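Local coordinates for protein glucose-6-phosphate 1-dehydrogenase (Mycobacterium avium, PDB 4LGV) that probably catalyses the oxidation of glucose 6-phosphate to 6-phosphogluconolactone with a nicotinamide coenzyme, the first step of the oxidative pentose phosphate pathway, at residues R49-L54 / R418-A423; R129-L134 / Q187-D192; P369-I374 / G473-Q478. All coordinates share one frame; numbering follows the deposited sequence.

Contact 1 (R49-L54 / R418-A423); sequences RALYRL and RLLYAA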
ATOM      1  N   ARG A  49      51.371  -5.699  -6.713  1.00 24.66           N
ATOM      2  CA  ARG A  49      50.838  -6.226  -5.450  1.00 25.99           C
ATOM      3  C   ARG A  49      49.585  -7.098  -5.632  1.00 25.57           C
ATOM      4  O   ARG A  49      49.468  -8.182  -5.056  1.00 27.29           O
ATOM      5  CB  ARG A  49      50.512  -5.061  -4.519  1.00 27.29           C
ATOM      6  CG  ARG A  49      50.274  -5.501  -3.089  1.00 28.85           C
ATOM      7  CD  ARG A  49      49.528  -4.439  -2.307  1.00 29.43           C
ATOM      8  NE  ARG A  49      49.296  -4.903  -0.972  1.00 30.61           N
ATOM      9  CZ  ARG A  49      48.859  -4.152   0.033  1.00 32.37           C
ATOM     10  NH1 ARG A  49      48.557  -2.861  -0.151  1.00 32.96           N
ATOM     11  NH2 ARG A  49      48.681  -4.715   1.226  1.00 31.97           N
ATOM     12  N   ALA A  50      48.667  -6.644  -6.465  1.00 26.27           N
ATOM     13  CA  ALA A  50      47.433  -7.391  -6.737  1.00 26.35           C
ATOM     14  C   ALA A  50      47.717  -8.741  -7.410  1.00 26.99           C
ATOM     15  O   ALA A  50      47.169  -9.748  -6.983  1.00 26.34           O
ATOM     16  CB  ALA A  50      46.526  -6.568  -7.594  1.00 27.60           C
ATOM     17  N   LEU A  51      48.643  -8.766  -8.387  1.00 24.99           N
ATOM     18  CA  LEU A  51      49.026 -10.000  -8.990  1.00 25.22           C
ATOM     19  C   LEU A  51      49.701 -10.957  -7.986  1.00 25.22           C
ATOM     20  O   LEU A  51      49.429 -12.177  -7.947  1.00 23.70           O
ATOM     21  CB  LEU A  51      49.975  -9.740 -10.163  1.00 26.73           C
ATOM     22  CG  LEU A  51      49.353  -9.006 -11.347  1.00 26.15           C
ATOM     23  CD1 LEU A  51      50.425  -8.631 -12.355  1.00 25.64           C
ATOM     24  CD2 LEU A  51      48.313  -9.861 -11.992  1.00 25.81           C
ATOM     25  N   TYR A  52      50.574 -10.392  -7.166  1.00 24.96           N
ATOM     26  CA  TYR A  52      51.239 -11.151  -6.100  1.00 25.06           C
ATOM     27  C   TYR A  52      50.209 -11.795  -5.189  1.00 25.74           C
ATOM     28  O   TYR A  52      50.332 -13.000  -4.825  1.00 25.84           O
ATOM     29  CB  TYR A  52      52.202 -10.237  -5.304  1.00 24.67           C
ATOM     30  CG  TYR A  52      52.807 -10.888  -4.108  1.00 24.54           C
ATOM     31  CD1 TYR A  52      53.964 -11.660  -4.224  1.00 24.98           C
ATOM     32  CD2 TYR A  52      52.224 -10.766  -2.840  1.00 24.82           C
ATOM     33  CE1 TYR A  52      54.474 -12.342  -3.131  1.00 25.13           C
ATOM     34  CE2 TYR A  52      52.756 -11.421  -1.730  1.00 25.27           C
ATOM     35  CZ  TYR A  52      53.871 -12.185  -1.885  1.00 25.24           C
ATOM     36  OH  TYR A  52      54.391 -12.817  -0.790  1.00 29.07           O
ATOM     37  N   ARG A  53      49.195 -11.027  -4.790  1.00 25.49           N
ATOM     38  CA  ARG A  53      48.172 -11.559  -3.843  1.00 26.29           C
ATOM     39  C   ARG A  53      47.322 -12.641  -4.490  1.00 26.62           C
ATOM     40  O   ARG A  53      46.968 -13.637  -3.870  1.00 25.99           O
ATOM     41  CB  ARG A  53      47.282 -10.436  -3.302  1.00 27.34           C
ATOM     42  CG  ARG A  53      48.016  -9.469  -2.374  1.00 28.17           C
ATOM     43  CD  ARG A  53      47.227  -8.183  -2.141  1.00 30.69           C
ATOM     44  NE  ARG A  53      45.909  -8.377  -1.533  1.00 31.28           N
ATOM     45  CZ  ARG A  53      45.662  -8.368  -0.224  1.00 32.18           C
ATOM     46  NH1 ARG A  53      46.604  -8.138   0.655  1.00 31.92           N
ATOM     47  NH2 ARG A  53      44.425  -8.558   0.196  1.00 34.16           N
ATOM     48  N   LEU A  54      47.038 -12.480  -5.773  1.00 28.12           N
ATOM     49  CA  LEU A  54      46.270 -13.497  -6.485  1.00 28.57           C
ATOM     50  C   LEU A  54      47.114 -14.763  -6.575  1.00 29.90           C
ATOM     51  O   LEU A  54      46.597 -15.868  -6.396  1.00 30.45           O
ATOM     52  CB  LEU A  54      45.838 -13.001  -7.851  1.00 29.22           C
ATOM     53  CG  LEU A  54      44.756 -11.905  -7.897  1.00 29.59           C
ATOM     54  CD1 LEU A  54      44.723 -11.239  -9.273  1.00 30.19           C
ATOM     55  CD2 LEU A  54      43.395 -12.463  -7.588  1.00 30.52           C
ATOM     56  N   ARG A 418      39.967  -7.461  -6.661  1.00 28.01           N
ATOM     57  CA  ARG A 418      38.643  -7.966  -7.006  1.00 27.57           C
ATOM     58  C   ARG A 418      38.276  -7.607  -8.457  1.00 28.14           C
ATOM     59  O   ARG A 418      37.749  -8.422  -9.192  1.00 27.85           O
ATOM     60  CB  ARG A 418      37.635  -7.354  -6.040  1.00 26.92           C
ATOM     61  CG  ARG A 418      36.212  -7.800  -6.220  1.00 27.13           C
ATOM     62  CD  ARG A 418      35.316  -7.046  -5.268  1.00 26.56           C
ATOM     63  NE  ARG A 418      33.950  -7.501  -5.407  1.00 27.07           N
ATOM     64  CZ  ARG A 418      32.855  -6.777  -5.176  1.00 25.11           C
ATOM     65  NH1 ARG A 418      32.930  -5.485  -4.825  1.00 26.44           N
ATOM     66  NH2 ARG A 418      31.681  -7.349  -5.284  1.00 23.63           N
ATOM     67  N   LEU A 419      38.541  -6.372  -8.871  1.00 28.68           N
ATOM     68  CA  LEU A 419      38.232  -5.945 -10.243  1.00 30.56           C
ATOM     69  C   LEU A 419      39.060  -6.672 -11.277  1.00 32.13           C
ATOM     70  O   LEU A 419      38.541  -7.056 -12.328  1.00 32.30           O
ATOM     71  CB  LEU A 419      38.472  -4.444 -10.419  1.00 30.67           C
ATOM     72  CG  LEU A 419      37.419  -3.572  -9.793  1.00 30.86           C
ATOM     73  CD1 LEU A 419      37.860  -2.129  -9.790  1.00 32.53           C
ATOM     74  CD2 LEU A 419      36.094  -3.686 -10.505  1.00 30.46           C
ATOM     75  N   LEU A 420      40.337  -6.888 -10.965  1.00 33.62           N
ATOM     76  CA  LEU A 420      41.254  -7.542 -11.910  1.00 35.31           C
ATOM     77  C   LEU A 420      40.839  -8.959 -12.122  1.00 35.09           C
ATOM     78  O   LEU A 420      40.842  -9.466 -13.241  1.00 34.21           O
ATOM     79  CB  LEU A 420      42.713  -7.556 -11.392  1.00 37.79           C
ATOM     80  CG  LEU A 420      43.744  -6.711 -12.108  1.00 40.13           C
ATOM     81  CD1 LEU A 420      45.122  -7.086 -11.572  1.00 40.85           C
ATOM     82  CD2 LEU A 420      43.712  -6.898 -13.618  1.00 41.39           C
ATOM     83  N   TYR A 421      40.508  -9.620 -11.022  1.00 34.11           N
ATOM     84  CA  TYR A 421      40.077 -11.016 -11.088  1.00 36.00           C
ATOM     85  C   TYR A 421      38.759 -11.111 -11.858  1.00 33.12           C
ATOM     86  O   TYR A 421      38.591 -11.982 -12.724  1.00 32.82           O
ATOM     87  CB  TYR A 421      39.951 -11.584  -9.680  1.00 38.39           C
ATOM     88  CG  TYR A 421      39.528 -13.036  -9.605  1.00 44.14           C
ATOM     89  CD1 TYR A 421      40.450 -14.068  -9.710  1.00 48.67           C
ATOM     90  CD2 TYR A 421      38.188 -13.377  -9.407  1.00 51.62           C
ATOM     91  CE1 TYR A 421      40.075 -15.403  -9.615  1.00 50.70           C
ATOM     92  CE2 TYR A 421      37.796 -14.707  -9.312  1.00 54.33           C
ATOM     93  CZ  TYR A 421      38.753 -15.712  -9.406  1.00 55.56           C
ATOM     94  OH  TYR A 421      38.348 -17.035  -9.340  1.00 64.40           O
ATOM     95  N   ALA A 422      37.822 -10.216 -11.557  1.00 29.62           N
ATOM     96  CA  ALA A 422      36.532 -10.251 -12.235  1.00 28.23           C
ATOM     97  C   ALA A 422      36.725 -10.019 -13.748  1.00 29.06           C
ATOM     98  O   ALA A 422      36.071 -10.655 -14.579  1.00 28.02           O
ATOM     99  CB  ALA A 422      35.601  -9.216 -11.649  1.00 27.48           C
ATOM    100  N   ALA A 423      37.600  -9.082 -14.099  1.00 29.23           N
ATOM    101  CA  ALA A 423      37.822  -8.772 -15.496  1.00 31.53           C
ATOM    102  C   ALA A 423      38.330 -10.007 -16.190  1.00 34.14           C
ATOM    103  O   ALA A 423      37.864 -10.330 -17.260  1.00 34.43           O
ATOM    104  CB  ALA A 423      38.813  -7.627 -15.655  1.00 31.79           C
TER
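Glu90 OE1 takes salt bridges from both Arg49 NE and Arg53 NH1 on one flank of helix 41-56, and Arg53 NE forms a further salt bridge with Glu417 of helix 413-424, tying the two helices at their polar margin. Another flank brings Ala50, Leu51 and Leu54 against Leu420 and Tyr421 of helix 413-424. That second flank is apolar. Leu420 carries one half of it: its CD1 methyl faces the other helix, lying 4.3 Å from Ala50 CB and 4.2 Å from Leu51 CD2. The side chain sits off the staggered positions, chi1 -112°. Helix 41-56 follows the first strand of the dinucleotide-binding domain, as in the Rossmann fold, and helix 413-424 packs on it from the C-terminal part of the chain. The axes of the two short segments pass 10.4 Å apart at a crossing angle of -69°, a spacing that the leucines bridge. One turn beyond Ala50, Leu54 puts CD2 4.0 Å from Tyr421 CD1 and 4.1 Å from Tyr421 CB, so the methyl sits where the ring joins its stem, the two side chains running aslant. Tyr421 has CG anti to its own N (chi1 -179°), which turns the ring outward, on the solvent-exposed side.

Contact 2 (R129-L134 / Q187-D192); sequences RPLYYL and QILRVD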
ATOM      1  N   ARG A 129      42.681 -16.606 -25.524  1.00 42.63           N
ATOM      2  CA  ARG A 129      41.585 -15.721 -25.149  1.00 39.87           C
ATOM      3  C   ARG A 129      42.180 -14.619 -24.255  1.00 36.69           C
ATOM      4  O   ARG A 129      42.131 -14.659 -23.016  1.00 35.89           O
ATOM      5  CB  ARG A 129      40.405 -16.515 -24.533  1.00 40.05           C
ATOM      6  N   PRO A 130      42.795 -13.625 -24.879  1.00 33.45           N
ATOM      7  CA  PRO A 130      43.485 -12.635 -24.054  1.00 31.96           C
ATOM      8  C   PRO A 130      42.598 -11.601 -23.391  1.00 30.60           C
ATOM      9  O   PRO A 130      41.633 -11.099 -24.008  1.00 30.82           O
ATOM     10  CB  PRO A 130      44.442 -11.944 -25.049  1.00 32.10           C
ATOM     11  CG  PRO A 130      43.847 -12.170 -26.389  1.00 33.05           C
ATOM     12  CD  PRO A 130      42.937 -13.358 -26.307  1.00 33.61           C
ATOM     13  N   LEU A 131      42.960 -11.245 -22.158  1.00 29.14           N
ATOM     14  CA  LEU A 131      42.532  -9.983 -21.545  1.00 28.45           C
ATOM     15  C   LEU A 131      43.634  -8.975 -21.733  1.00 28.51           C
ATOM     16  O   LEU A 131      44.717  -9.169 -21.213  1.00 30.54           O
ATOM     17  CB  LEU A 131      42.253 -10.137 -20.043  1.00 26.84           C
ATOM     18  CG  LEU A 131      41.963  -8.827 -19.321  1.00 26.69           C
ATOM     19  CD1 LEU A 131      40.724  -8.141 -19.909  1.00 27.72           C
ATOM     20  CD2 LEU A 131      41.700  -9.006 -17.829  1.00 26.33           C
ATOM     21  N   TYR A 132      43.362  -7.868 -22.408  1.00 29.23           N
ATOM     22  CA  TYR A 132      44.315  -6.754 -22.521  1.00 30.14           C
ATOM     23  C   TYR A 132      43.969  -5.697 -21.512  1.00 30.15           C
ATOM     24  O   TYR A 132      42.882  -5.154 -21.547  1.00 33.30           O
ATOM     25  CB  TYR A 132      44.247  -6.103 -23.904  1.00 31.35           C
ATOM     26  CG  TYR A 132      44.565  -7.055 -25.045  1.00 32.30           C
ATOM     27  CD1 TYR A 132      45.873  -7.372 -25.345  1.00 32.75           C
ATOM     28  CD2 TYR A 132      43.563  -7.628 -25.797  1.00 33.53           C
ATOM     29  CE1 TYR A 132      46.192  -8.259 -26.356  1.00 33.93           C
ATOM     30  CE2 TYR A 132      43.858  -8.491 -26.846  1.00 35.26           C
ATOM     31  CZ  TYR A 132      45.176  -8.817 -27.106  1.00 36.24           C
ATOM     32  OH  TYR A 132      45.479  -9.676 -28.128  1.00 39.64           O
ATOM     33  N   TYR A 133      44.869  -5.433 -20.582  1.00 28.21           N
ATOM     34  CA  TYR A 133      44.634  -4.471 -19.509  1.00 27.14           C
ATOM     35  C   TYR A 133      45.488  -3.243 -19.734  1.00 26.71           C
ATOM     36  O   TYR A 133      46.720  -3.321 -19.730  1.00 25.97           O
ATOM     37  CB  TYR A 133      44.956  -5.130 -18.153  1.00 26.52           C
ATOM     38  CG  TYR A 133      44.867  -4.203 -16.987  1.00 27.05           C
ATOM     39  CD1 TYR A 133      43.813  -3.312 -16.867  1.00 28.37           C
ATOM     40  CD2 TYR A 133      45.810  -4.221 -15.987  1.00 26.98           C
ATOM     41  CE1 TYR A 133      43.711  -2.453 -15.797  1.00 28.82           C
ATOM     42  CE2 TYR A 133      45.716  -3.368 -14.914  1.00 27.86           C
ATOM     43  CZ  TYR A 133      44.650  -2.496 -14.817  1.00 29.61           C
ATOM     44  OH  TYR A 133      44.533  -1.615 -13.754  1.00 30.91           O
ATOM     45  N   LEU A 134      44.837  -2.110 -19.975  1.00 28.50           N
ATOM     46  CA  LEU A 134      45.549  -0.910 -20.379  1.00 29.41           C
ATOM     47  C   LEU A 134      45.693   0.066 -19.233  1.00 30.55           C
ATOM     48  O   LEU A 134      44.790   0.836 -18.980  1.00 31.02           O
ATOM     49  CB  LEU A 134      44.847  -0.235 -21.560  1.00 29.42           C
ATOM     50  CG  LEU A 134      44.394  -1.153 -22.703  1.00 29.68           C
ATOM     51  CD1 LEU A 134      43.897  -0.309 -23.874  1.00 30.23           C
ATOM     52  CD2 LEU A 134      45.453  -2.099 -23.198  1.00 28.48           C
ATOM     53  N   GLN A 187      33.027  -6.679 -24.732  1.00 36.85           N
ATOM     54  CA  GLN A 187      34.479  -6.874 -24.673  1.00 37.61           C
ATOM     55  C   GLN A 187      35.135  -5.693 -23.962  1.00 37.16           C
ATOM     56  O   GLN A 187      36.361  -5.698 -23.767  1.00 36.61           O
ATOM     57  CB  GLN A 187      35.064  -6.988 -26.088  1.00 38.60           C
ATOM     58  CG  GLN A 187      34.572  -8.185 -26.893  1.00 38.30           C
ATOM     59  CD  GLN A 187      35.197  -8.188 -28.298  1.00 38.32           C
ATOM     60  OE1 GLN A 187      34.684  -7.518 -29.209  1.00 39.66           O
ATOM     61  NE2 GLN A 187      36.284  -8.902 -28.471  1.00 36.46           N
ATOM     62  N   ILE A 188      34.340  -4.657 -23.651  1.00 33.76           N
ATOM     63  CA  ILE A 188      34.878  -3.466 -23.046  1.00 33.37           C
ATOM     64  C   ILE A 188      34.613  -3.441 -21.531  1.00 32.73           C
ATOM     65  O   ILE A 188      33.470  -3.438 -21.114  1.00 33.33           O
ATOM     66  CB  ILE A 188      34.293  -2.211 -23.672  1.00 33.11           C
ATOM     67  CG1 ILE A 188      34.582  -2.185 -25.158  1.00 34.65           C
ATOM     68  CG2 ILE A 188      34.910  -0.961 -23.062  1.00 33.83           C
ATOM     69  CD1 ILE A 188      33.768  -1.158 -25.898  1.00 35.41           C
ATOM     70  N   LEU A 189      35.682  -3.334 -20.741  1.00 31.18           N
ATOM     71  CA  LEU A 189      35.602  -3.278 -19.297  1.00 30.40           C
ATOM     72  C   LEU A 189      36.233  -1.985 -18.791  1.00 30.24           C
ATOM     73  O   LEU A 189      37.463  -1.788 -18.833  1.00 29.04           O
ATOM     74  CB  LEU A 189      36.331  -4.475 -18.701  1.00 31.14           C
ATOM     75  CG  LEU A 189      35.920  -5.855 -19.227  1.00 31.19           C
ATOM     76  CD1 LEU A 189      36.795  -6.969 -18.678  1.00 32.34           C
ATOM     77  CD2 LEU A 189      34.524  -6.133 -18.853  1.00 31.26           C
ATOM     78  N   ARG A 190      35.381  -1.086 -18.321  1.00 29.37           N
ATOM     79  CA  ARG A 190      35.863   0.219 -17.896  1.00 30.05           C
ATOM     80  C   ARG A 190      36.179   0.153 -16.407  1.00 30.04           C
ATOM     81  O   ARG A 190      35.271   0.080 -15.597  1.00 29.66           O
ATOM     82  CB  ARG A 190      34.828   1.283 -18.206  1.00 30.40           C
ATOM     83  CG  ARG A 190      34.422   1.265 -19.668  1.00 31.05           C
ATOM     84  CD  ARG A 190      33.364   2.306 -19.975  1.00 31.92           C
ATOM     85  NE  ARG A 190      33.017   2.286 -21.392  1.00 32.83           N
ATOM     86  CZ  ARG A 190      32.181   1.408 -21.956  1.00 33.64           C
ATOM     87  NH1 ARG A 190      31.535   0.473 -21.244  1.00 32.88           N
ATOM     88  NH2 ARG A 190      31.957   1.491 -23.238  1.00 34.46           N
ATOM     89  N   VAL A 191      37.472   0.151 -16.065  1.00 29.56           N
ATOM     90  CA  VAL A 191      37.927  -0.114 -14.715  1.00 29.24           C
ATOM     91  C   VAL A 191      37.922   1.164 -13.867  1.00 31.01           C
ATOM     92  O   VAL A 191      38.612   2.168 -14.186  1.00 31.35           O
ATOM     93  CB  VAL A 191      39.356  -0.660 -14.738  1.00 29.83           C
ATOM     94  CG1 VAL A 191      39.829  -1.010 -13.342  1.00 29.19           C
ATOM     95  CG2 VAL A 191      39.479  -1.908 -15.640  1.00 29.16           C
ATOM     96  N   ASP A 192      37.127   1.139 -12.806  1.00 30.34           N
ATOM     97  CA  ASP A 192      37.069   2.249 -11.856  1.00 31.26           C
ATOM     98  C   ASP A 192      37.207   1.637 -10.486  1.00 30.42           C
ATOM     99  O   ASP A 192      36.313   0.932 -10.033  1.00 28.00           O
ATOM    100  CB  ASP A 192      35.745   3.006 -11.996  1.00 32.56           C
ATOM    101  CG  ASP A 192      35.641   4.229 -11.064  1.00 34.23           C
ATOM    102  OD1 ASP A 192      36.312   4.278 -10.018  1.00 33.83           O
ATOM    103  OD2 ASP A 192      34.891   5.171 -11.411  1.00 33.69           O
TER
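Tyr133 and Val191 form the fuller half of this contact: ring atom CE1 of Tyr133 comes within 4.3 Å of the CG2 methyl of Val191, the methyl meeting the ring obliquely. Two residues back along each strand, Leu131 and Leu189 meet methyl to methyl, CD1 to CD1 at 4.3 Å, and bury less surface. Nothing polar joins the two strands. Both pairs are buried, so the loose side is not a solvent side but the backbone level, where the CA atoms of Tyr133 and Leu189 are still 9.1 Å apart. Strand 158-162 fills that gap, and the side chains of Tyr133 and Val191, meeting over it, both touch its Ala160. Leu131 and Tyr133 manage the reach because each holds CG anti to its backbone N (chi1 173° and 175°), laying the branch along the sheet surface. The phenol of Tyr133 carries on past Val191, and its OH is hydrogen-bonded to Glu162 and to Tyr416 OH, which should fix the ring's position. This is the second half of a parallel Rossmann-like sheet, 130-134, 158-162 and 188-191 following one another by beta-alpha-beta crossovers; helix 413-424 covers the face carrying Leu131, Tyr133 and Leu189, while Asn176 of helix 169-180 meets Arg190 on the opposite one.

Contact 3 (P369-I374 / G473-Q478); sequences PEPNQI and GRHAWQ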
ATOM      1  N   PRO A 369      11.608  12.762  17.868  1.00 37.19           N
ATOM      2  CA  PRO A 369      12.214  14.024  17.384  1.00 38.22           C
ATOM      3  C   PRO A 369      12.778  13.881  15.984  1.00 37.96           C
ATOM      4  O   PRO A 369      12.697  14.813  15.197  1.00 39.87           O
ATOM      5  CB  PRO A 369      13.325  14.318  18.397  1.00 38.65           C
ATOM      6  CG  PRO A 369      13.483  13.101  19.249  1.00 38.57           C
ATOM      7  CD  PRO A 369      12.207  12.305  19.142  1.00 39.30           C
ATOM      8  N   GLU A 370      13.255  12.681  15.640  1.00 37.52           N
ATOM      9  CA  GLU A 370      13.620  12.365  14.246  1.00 34.52           C
ATOM     10  C   GLU A 370      12.882  11.109  13.771  1.00 31.03           C
ATOM     11  O   GLU A 370      12.648  10.202  14.537  1.00 28.48           O
ATOM     12  CB  GLU A 370      15.118  12.155  14.130  1.00 37.66           C
ATOM     13  CG  GLU A 370      16.004  13.348  14.534  1.00 41.93           C
ATOM     14  CD  GLU A 370      15.823  14.584  13.639  1.00 46.12           C
ATOM     15  OE1 GLU A 370      15.391  14.471  12.452  1.00 44.20           O
ATOM     16  OE2 GLU A 370      16.130  15.696  14.133  1.00 50.61           O
ATOM     17  N   PRO A 371      12.555  11.042  12.480  1.00 28.69           N
ATOM     18  CA  PRO A 371      11.824   9.941  11.901  1.00 26.67           C
ATOM     19  C   PRO A 371      12.740   8.742  11.810  1.00 25.44           C
ATOM     20  O   PRO A 371      13.958   8.893  11.950  1.00 26.40           O
ATOM     21  CB  PRO A 371      11.443  10.454  10.506  1.00 27.05           C
ATOM     22  CG  PRO A 371      12.452  11.465  10.178  1.00 28.49           C
ATOM     23  CD  PRO A 371      12.822  12.114  11.492  1.00 29.71           C
ATOM     24  N   ASN A 372      12.160   7.571  11.633  1.00 23.00           N
ATOM     25  CA  ASN A 372      12.929   6.367  11.401  1.00 22.56           C
ATOM     26  C   ASN A 372      13.880   6.569  10.206  1.00 21.75           C
ATOM     27  O   ASN A 372      13.589   7.362   9.272  1.00 20.46           O
ATOM     28  CB  ASN A 372      11.997   5.182  11.115  1.00 22.70           C
ATOM     29  CG  ASN A 372      11.137   4.759  12.320  1.00 23.55           C
ATOM     30  OD1 ASN A 372      10.248   3.950  12.158  1.00 23.64           O
ATOM     31  ND2 ASN A 372      11.437   5.232  13.508  1.00 23.75           N
ATOM     32  N   GLN A 373      14.993   5.856  10.235  1.00 21.16           N
ATOM     33  CA  GLN A 373      15.968   5.890   9.134  1.00 21.31           C
ATOM     34  C   GLN A 373      16.529   4.516   8.831  1.00 20.53           C
ATOM     35  O   GLN A 373      16.744   3.698   9.707  1.00 20.22           O
ATOM     36  CB  GLN A 373      17.124   6.817   9.526  1.00 22.52           C
ATOM     37  CG  GLN A 373      16.697   8.263   9.513  1.00 23.73           C
ATOM     38  CD  GLN A 373      17.691   9.198  10.176  1.00 24.16           C
ATOM     39  OE1 GLN A 373      18.857   9.246   9.827  1.00 24.78           O
ATOM     40  NE2 GLN A 373      17.188  10.004  11.080  1.00 24.67           N
ATOM     41  N   ILE A 374      16.768   4.283   7.555  1.00 21.26           N
ATOM     42  CA  ILE A 374      17.501   3.118   7.088  1.00 20.96           C
ATOM     43  C   ILE A 374      18.855   3.613   6.638  1.00 20.75           C
ATOM     44  O   ILE A 374      18.917   4.413   5.741  1.00 21.59           O
ATOM     45  CB  ILE A 374      16.809   2.466   5.908  1.00 20.81           C
ATOM     46  CG1 ILE A 374      15.440   1.938   6.347  1.00 21.64           C
ATOM     47  CG2 ILE A 374      17.649   1.319   5.375  1.00 20.22           C
ATOM     48  CD1 ILE A 374      14.582   1.448   5.200  1.00 21.42           C
ATOM     49  N   GLY A 473      15.369  23.653   4.051  1.00 60.99           N
ATOM     50  CA  GLY A 473      13.972  23.248   4.322  1.00 59.82           C
ATOM     51  C   GLY A 473      13.744  21.732   4.435  1.00 57.24           C
ATOM     52  O   GLY A 473      12.599  21.266   4.474  1.00 57.41           O
ATOM     53  N   ARG A 474      14.814  20.957   4.560  1.00 55.00           N
ATOM     54  CA  ARG A 474      14.731  19.468   4.549  1.00 54.50           C
ATOM     55  C   ARG A 474      15.378  18.879   5.793  1.00 52.05           C
ATOM     56  O   ARG A 474      15.376  19.518   6.833  1.00 54.47           O
ATOM     57  CB  ARG A 474      15.423  18.968   3.277  1.00 53.23           C
ATOM     58  CG  ARG A 474      14.683  19.414   2.029  1.00 56.06           C
ATOM     59  CD  ARG A 474      13.335  18.634   2.138  1.00 57.17           C
ATOM     60  NE  ARG A 474      12.348  18.772   1.072  1.00 59.51           N
ATOM     61  CZ  ARG A 474      11.288  17.975   0.881  1.00 62.15           C
ATOM     62  NH1 ARG A 474      11.040  16.883   1.634  1.00 63.75           N
ATOM     63  NH2 ARG A 474      10.486  18.243  -0.140  1.00 62.83           N
ATOM     64  N   HIS A 475      15.891  17.654   5.715  1.00 49.32           N
ATOM     65  CA  HIS A 475      16.561  17.025   6.868  1.00 47.07           C
ATOM     66  C   HIS A 475      17.991  17.461   6.939  1.00 44.49           C
ATOM     67  O   HIS A 475      18.675  17.473   5.930  1.00 42.01           O
ATOM     68  CB  HIS A 475      16.499  15.518   6.755  1.00 46.70           C
ATOM     69  CG  HIS A 475      15.132  14.984   6.989  1.00 48.22           C
ATOM     70  ND1 HIS A 475      14.628  14.783   8.257  1.00 48.89           N
ATOM     71  CD2 HIS A 475      14.138  14.663   6.124  1.00 48.18           C
ATOM     72  CE1 HIS A 475      13.392  14.328   8.156  1.00 49.62           C
ATOM     73  NE2 HIS A 475      13.073  14.241   6.875  1.00 48.44           N
ATOM     74  N   ALA A 476      18.429  17.831   8.130  1.00 44.14           N
ATOM     75  CA  ALA A 476      19.829  18.165   8.351  1.00 44.74           C
ATOM     76  C   ALA A 476      20.748  17.001   8.010  1.00 42.65           C
ATOM     77  O   ALA A 476      20.385  15.839   8.170  1.00 41.70           O
ATOM     78  CB  ALA A 476      20.035  18.599   9.794  1.00 47.11           C
ATOM     79  N   TRP A 477      21.934  17.300   7.495  1.00 41.56           N
ATOM     80  CA  TRP A 477      22.971  16.293   7.362  1.00 40.50           C
ATOM     81  C   TRP A 477      23.220  15.688   8.745  1.00 41.10           C
ATOM     82  O   TRP A 477      23.440  16.418   9.697  1.00 43.18           O
ATOM     83  CB  TRP A 477      24.256  16.903   6.870  1.00 40.78           C
ATOM     84  CG  TRP A 477      24.218  17.438   5.445  1.00 40.28           C
ATOM     85  CD1 TRP A 477      24.219  18.736   5.087  1.00 41.49           C
ATOM     86  CD2 TRP A 477      24.248  16.695   4.231  1.00 38.59           C
ATOM     87  NE1 TRP A 477      24.214  18.860   3.730  1.00 40.73           N
ATOM     88  CE2 TRP A 477      24.209  17.619   3.178  1.00 39.25           C
ATOM     89  CE3 TRP A 477      24.239  15.352   3.932  1.00 37.14           C
ATOM     90  CZ2 TRP A 477      24.215  17.245   1.854  1.00 38.13           C
ATOM     91  CZ3 TRP A 477      24.254  14.986   2.608  1.00 36.47           C
ATOM     92  CH2 TRP A 477      24.275  15.936   1.592  1.00 36.58           C
ATOM     93  N   GLN A 478      23.162  14.365   8.845  1.00 39.77           N
ATOM     94  CA  GLN A 478      23.346  13.660  10.111  1.00 40.20           C
ATOM     95  C   GLN A 478      24.805  13.199  10.228  1.00 40.44           C
ATOM     96  O   GLN A 478      25.530  13.101   9.217  1.00 40.37           O
ATOM     97  CB  GLN A 478      22.482  12.397  10.173  1.00 39.04           C
ATOM     98  CG  GLN A 478      21.000  12.593   9.917  1.00 38.57           C
ATOM     99  CD  GLN A 478      20.304  13.336  11.035  1.00 40.00           C
ATOM    100  OE1 GLN A 478      20.356  12.909  12.160  1.00 40.83           O
ATOM    101  NE2 GLN A 478      19.683  14.479  10.723  1.00 41.21           N
TER
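Pro371 and His475 supply the closest van der Waals approach of the contact. The proline ring lays its CG 3.6 Å from the imidazole CE1 of His475, with Pro371 CD next at 4.0 Å from the same atom; CG approaches the imidazole obliquely. The histidine is further held by a ring stack with Phe353 of strand 347-354. A possible, weak electrostatic approach lies beside it: Glu370 OE1 comes to the imidazole edge, near its plane, but stops 4.3 Å from His475 ND1, too far to bond. The third kind of meeting is between amide side chains. Gln373 OE1 lies 4.0 Å from Gln478 CG, an aliphatic carbon, and the two amide planes stand 87° apart. The amides do not pair; Gln373 OE1 and Gln478 NE2 have partners of their own. Gln373 OE1 accepts a hydrogen bond from Arg351 NH1. Gln478 bends back at chi2 (-70°), which brings NE2 to a 3.0 Å hydrogen bond with Ala476 O, with an N-H...O angle of 154°, the donor lying above the carbonyl plane; this closes the loop after helix 466-470 on itself. Segment 369-374 leads into strand 373-379 of the large mixed sheet, and the loop lies across that sheet near strands 222-230 and 347-354. Asn372, next to Pro371, bonds to Asn210 and Ala212 of a second subunit. The carboxylate near the imidazole would probably favour a protonated His475 slightly, an effect that solvent near the exposed Glu370 would probably weaken; what joins the segments directly is van der Waals packing.

How the contacts relate
Along the chain the segments run 49-54, 129-134, 187-192, 369-374, 418-423, 473-478, so both halves of contact 2 come between those of contact 1, while contacts 1 and 3 interleave. Contacts 1 and 2 adjoin, their centres 13 Å apart: Ala423 of helix 413-424 packs on Leu131 and Leu189, and Leu420 on Tyr133. That helix, from the C-terminal part of the chain, packs beside helix 41-56 against the same face of the parallel sheet, binding the two parts together. Contact 3 lies across the chain's centre, its own centre about 40 Å from that of contact 1 and 42 Å from that of contact 2, on the mixed sheet, where the loop leading into strand 373-379 reaches a second subunit.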